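Local coordinates for protein dihydroneopterin triphosphate diphosphatase (Escherichia coli O157:H7, PDB 5U7H) that probably hydrolyses dihydroneopterin triphosphate to dihydroneopterin monophosphate and pyrophosphate in folate biosynthesis, and also nucleoside triphosphates, with a preference for dATP, at residues V24-R29 against W36-G41. Residues are numbered along the deposited sequence; the frame is centred on the assembly and turned at random.
Sequences VLMLQR and WQSVTG. With NI (nickel (II) ion), chain F.
Q28 lies across one face of the W36 indole. Its CB sits 3.4 Å from the centroid of the six-membered ring, almost on the ring normal, a CH-pi contact. With CG anti to the backbone N (chi1 178°) and the chain extended, the amide follows the ring at 18° to its plane, Q28 CD being 3.5 Å from W36 CZ2, while NE2 hydrogen-bonds to P33 O. Q37 points to the other face of the sheet, shared with L27, and the end of R29 comes in to meet it: R29 NH1 donates to Q37 OE1 at 2.6 Å, OE1 lying near the guanidinium plane but NH1 well above the amide plane, the two groups being nearly perpendicular. Q37 OE1 also accepts from a water on the nickel ion and is hydrogen-bonded to H118 NE2, whereas Q37 NE2 donates to T40 OG1 at 3.2 Å. A second nickel-bound water accepts from R29 NH1. L27 and Q37, an antiparallel hydrogen-bonded pair, exchange two backbone N-H...O bonds, L27 N to Q37 O and Q37 N to L27 O, both 2.7 Å; on their face L27 packs against V39. Beyond that pair the strands part, a water linking L25 O to S38 OG. This beta hairpin leads into the Nudix box, and T40 O, with E60 and E117, binds nickel at the site where magnesium probably acts.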
ATOM      1  N   VAL A  24      -9.091  -3.902  -7.534  1.00 19.38           N
ATOM      2  CA  VAL A  24      -8.047  -3.474  -6.606  1.00 16.70           C
ATOM      3  C   VAL A  24      -7.369  -2.244  -7.194  1.00 15.88           C
ATOM      4  O   VAL A  24      -7.045  -2.212  -8.387  1.00 17.53           O
ATOM      5  CB  VAL A  24      -7.041  -4.610  -6.337  1.00 16.70           C
ATOM      6  CG1 VAL A  24      -5.806  -4.093  -5.558  1.00 11.46           C
ATOM      7  CG2 VAL A  24      -7.720  -5.747  -5.561  1.00 14.58           C
ATOM      8  N   LEU A  25      -7.210  -1.217  -6.375  1.00 15.60           N
ATOM      9  CA  LEU A  25      -6.623   0.033  -6.815  1.00 17.24           C
ATOM     10  C   LEU A  25      -5.109  -0.121  -6.844  1.00 17.76           C
ATOM     11  O   LEU A  25      -4.495  -0.397  -5.809  1.00 13.31           O
ATOM     12  CB  LEU A  25      -7.039   1.160  -5.881  1.00 13.06           C
ATOM     13  CG  LEU A  25      -6.339   2.487  -6.129  1.00 17.95           C
ATOM     14  CD1 LEU A  25      -6.698   3.038  -7.511  1.00 19.92           C
ATOM     15  CD2 LEU A  25      -6.681   3.471  -5.006  1.00 16.75           C
ATOM     16  N   MET A  26      -4.515   0.042  -8.020  1.00 16.90           N
ATOM     17  CA  MET A  26      -3.078  -0.120  -8.208  1.00 15.30           C
ATOM     18  C   MET A  26      -2.466   1.184  -8.693  1.00 25.49           C
ATOM     19  O   MET A  26      -3.018   1.846  -9.580  1.00 18.34           O
ATOM     20  CB  MET A  26      -2.785  -1.250  -9.190  1.00 16.00           C
ATOM     21  CG  MET A  26      -3.196  -2.617  -8.640  1.00 20.27           C
ATOM     22  SD  MET A  26      -2.343  -3.040  -7.096  1.00 22.37           S
ATOM     23  CE  MET A  26      -0.825  -3.709  -7.759  1.00 20.14           C
ATOM     24  N   LEU A  27      -1.316   1.538  -8.110  1.00 14.49           N
ATOM     25  CA  LEU A  27      -0.682   2.832  -8.313  1.00 20.52           C
ATOM     26  C   LEU A  27       0.732   2.625  -8.832  1.00 20.70           C
ATOM     27  O   LEU A  27       1.439   1.729  -8.369  1.00 16.00           O
ATOM     28  CB  LEU A  27      -0.661   3.636  -7.009  1.00 18.33           C
ATOM     29  CG  LEU A  27      -1.973   3.728  -6.220  1.00 19.98           C
ATOM     30  CD1 LEU A  27      -1.713   4.184  -4.791  1.00 22.36           C
ATOM     31  CD2 LEU A  27      -2.914   4.689  -6.900  1.00 18.02           C
ATOM     32  N   GLN A  28       1.140   3.462  -9.780  1.00 18.21           N
ATOM     33  CA  GLN A  28       2.398   3.301 -10.501  1.00 18.84           C
ATOM     34  C   GLN A  28       3.478   4.185  -9.882  1.00 18.07           C
ATOM     35  O   GLN A  28       3.377   5.412  -9.918  1.00 20.63           O
ATOM     36  CB  GLN A  28       2.211   3.647 -11.978  1.00 21.00           C
ATOM     37  CG  GLN A  28       3.498   3.541 -12.791  1.00 20.77           C
ATOM     38  CD  GLN A  28       3.317   4.001 -14.225  1.00 27.24           C
ATOM     39  OE1 GLN A  28       2.501   4.876 -14.514  1.00 21.68           O
ATOM     40  NE2 GLN A  28       4.084   3.416 -15.130  1.00 24.09           N
ATOM     41  N   ARG A  29       4.518   3.562  -9.332  1.00 15.79           N
ATOM     42  CA  ARG A  29       5.539   4.319  -8.622  1.00 18.15           C
ATOM     43  C   ARG A  29       6.299   5.259  -9.563  1.00 27.02           C
ATOM     44  O   ARG A  29       6.401   5.028 -10.774  1.00 19.32           O
ATOM     45  CB  ARG A  29       6.515   3.367  -7.922  1.00 18.05           C
ATOM     46  CG  ARG A  29       5.936   2.689  -6.691  1.00 16.68           C
ATOM     47  CD  ARG A  29       7.046   2.083  -5.849  1.00 25.33           C
ATOM     48  NE  ARG A  29       7.855   3.110  -5.207  1.00 24.10           N
ATOM     49  CZ  ARG A  29       7.455   3.818  -4.155  1.00 31.65           C
ATOM     50  NH1 ARG A  29       6.252   3.610  -3.622  1.00 28.06           N
ATOM     51  NH2 ARG A  29       8.258   4.733  -3.626  1.00 34.74           N
ATOM     52  N   TRP A  36       3.992  -1.231  -9.875  1.00 15.23           N
ATOM     53  CA  TRP A  36       2.621  -0.913  -9.496  1.00 19.11           C
ATOM     54  C   TRP A  36       2.311  -1.531  -8.135  1.00 15.48           C
ATOM     55  O   TRP A  36       2.723  -2.657  -7.854  1.00 19.07           O
ATOM     56  CB  TRP A  36       1.638  -1.441 -10.533  1.00 17.12           C
ATOM     57  CG  TRP A  36       1.765  -0.764 -11.855  1.00 21.56           C
ATOM     58  CD1 TRP A  36       2.730  -0.973 -12.802  1.00 23.53           C
ATOM     59  CD2 TRP A  36       0.895   0.238 -12.382  1.00 23.75           C
ATOM     60  NE1 TRP A  36       2.508  -0.163 -13.890  1.00 24.45           N
ATOM     61  CE2 TRP A  36       1.390   0.593 -13.658  1.00 24.50           C
ATOM     62  CE3 TRP A  36      -0.264   0.864 -11.906  1.00 19.45           C
ATOM     63  CZ2 TRP A  36       0.767   1.549 -14.464  1.00 23.13           C
ATOM     64  CZ3 TRP A  36      -0.881   1.814 -12.705  1.00 24.40           C
ATOM     65  CH2 TRP A  36      -0.358   2.151 -13.971  1.00 25.12           C
ATOM     66  N   GLN A  37       1.584  -0.795  -7.297  1.00 13.35           N
ATOM     67  CA  GLN A  37       1.384  -1.216  -5.917  1.00 17.29           C
ATOM     68  C   GLN A  37       0.065  -0.701  -5.362  1.00 18.45           C
ATOM     69  O   GLN A  37      -0.536   0.234  -5.894  1.00 18.16           O
ATOM     70  CB  GLN A  37       2.506  -0.702  -5.028  1.00 14.48           C
ATOM     71  CG  GLN A  37       2.697   0.799  -5.135  1.00 15.53           C
ATOM     72  CD  GLN A  37       3.572   1.347  -4.024  1.00 19.56           C
ATOM     73  OE1 GLN A  37       3.849   2.549  -3.957  1.00 20.32           O
ATOM     74  NE2 GLN A  37       4.015   0.458  -3.141  1.00 20.30           N
ATOM     75  N   SER A  38      -0.363  -1.325  -4.264  1.00 10.96           N
ATOM     76  CA  SER A  38      -1.273  -0.697  -3.322  1.00 17.95           C
ATOM     77  C   SER A  38      -0.550   0.432  -2.588  1.00 13.24           C
ATOM     78  O   SER A  38       0.620   0.718  -2.830  1.00 17.88           O
ATOM     79  CB  SER A  38      -1.800  -1.732  -2.322  1.00 16.34           C
ATOM     80  OG  SER A  38      -2.324  -2.877  -2.970  1.00 11.89           O
ATOM     81  N   VAL A  39      -1.240   1.071  -1.650  1.00 13.56           N
ATOM     82  CA  VAL A  39      -0.620   2.133  -0.862  1.00 13.40           C
ATOM     83  C   VAL A  39       0.371   1.515   0.125  1.00 19.79           C
ATOM     84  O   VAL A  39       0.003   0.670   0.946  1.00 14.47           O
ATOM     85  CB  VAL A  39      -1.686   2.963  -0.132  1.00 14.12           C
ATOM     86  CG1 VAL A  39      -1.066   3.870   0.898  1.00 15.62           C
ATOM     87  CG2 VAL A  39      -2.507   3.785  -1.131  1.00 16.54           C
ATOM     88  N   THR A  40       1.638   1.932   0.055  1.00 17.71           N
ATOM     89  CA  THR A  40       2.577   1.659   1.139  1.00 18.41           C
ATOM     90  C   THR A  40       3.165   2.966   1.650  1.00 16.16           C
ATOM     91  O   THR A  40       3.115   3.992   0.973  1.00 17.21           O
ATOM     92  CB  THR A  40       3.714   0.705   0.730  1.00 19.58           C
ATOM     93  OG1 THR A  40       4.646   1.375  -0.133  1.00 19.90           O
ATOM     94  CG2 THR A  40       3.156  -0.515   0.031  1.00 18.69           C
ATOM     95  N   GLY A  41       3.706   2.919   2.871  1.00 15.47           N
ATOM     96  CA  GLY A  41       4.378   4.065   3.457  1.00 13.28           C
ATOM     97  C   GLY A  41       5.148   3.758   4.731  1.00 15.94           C
ATOM     98  O   GLY A  41       4.808   2.821   5.468  1.00 13.62           O
TER
HETATM   99 NI    NI F 205       3.933   5.160  -0.369  1.00 18.72          NI
HETATM  100  O   HOH W   1      -4.848  -1.677  -3.489  1.00 14.49           O
HETATM  101  O   HOH W   2       5.369   3.847  -0.751  1.00 19.65           O
HETATM  102  O   HOH W   3       2.858   3.923  -1.583  1.00 17.15           O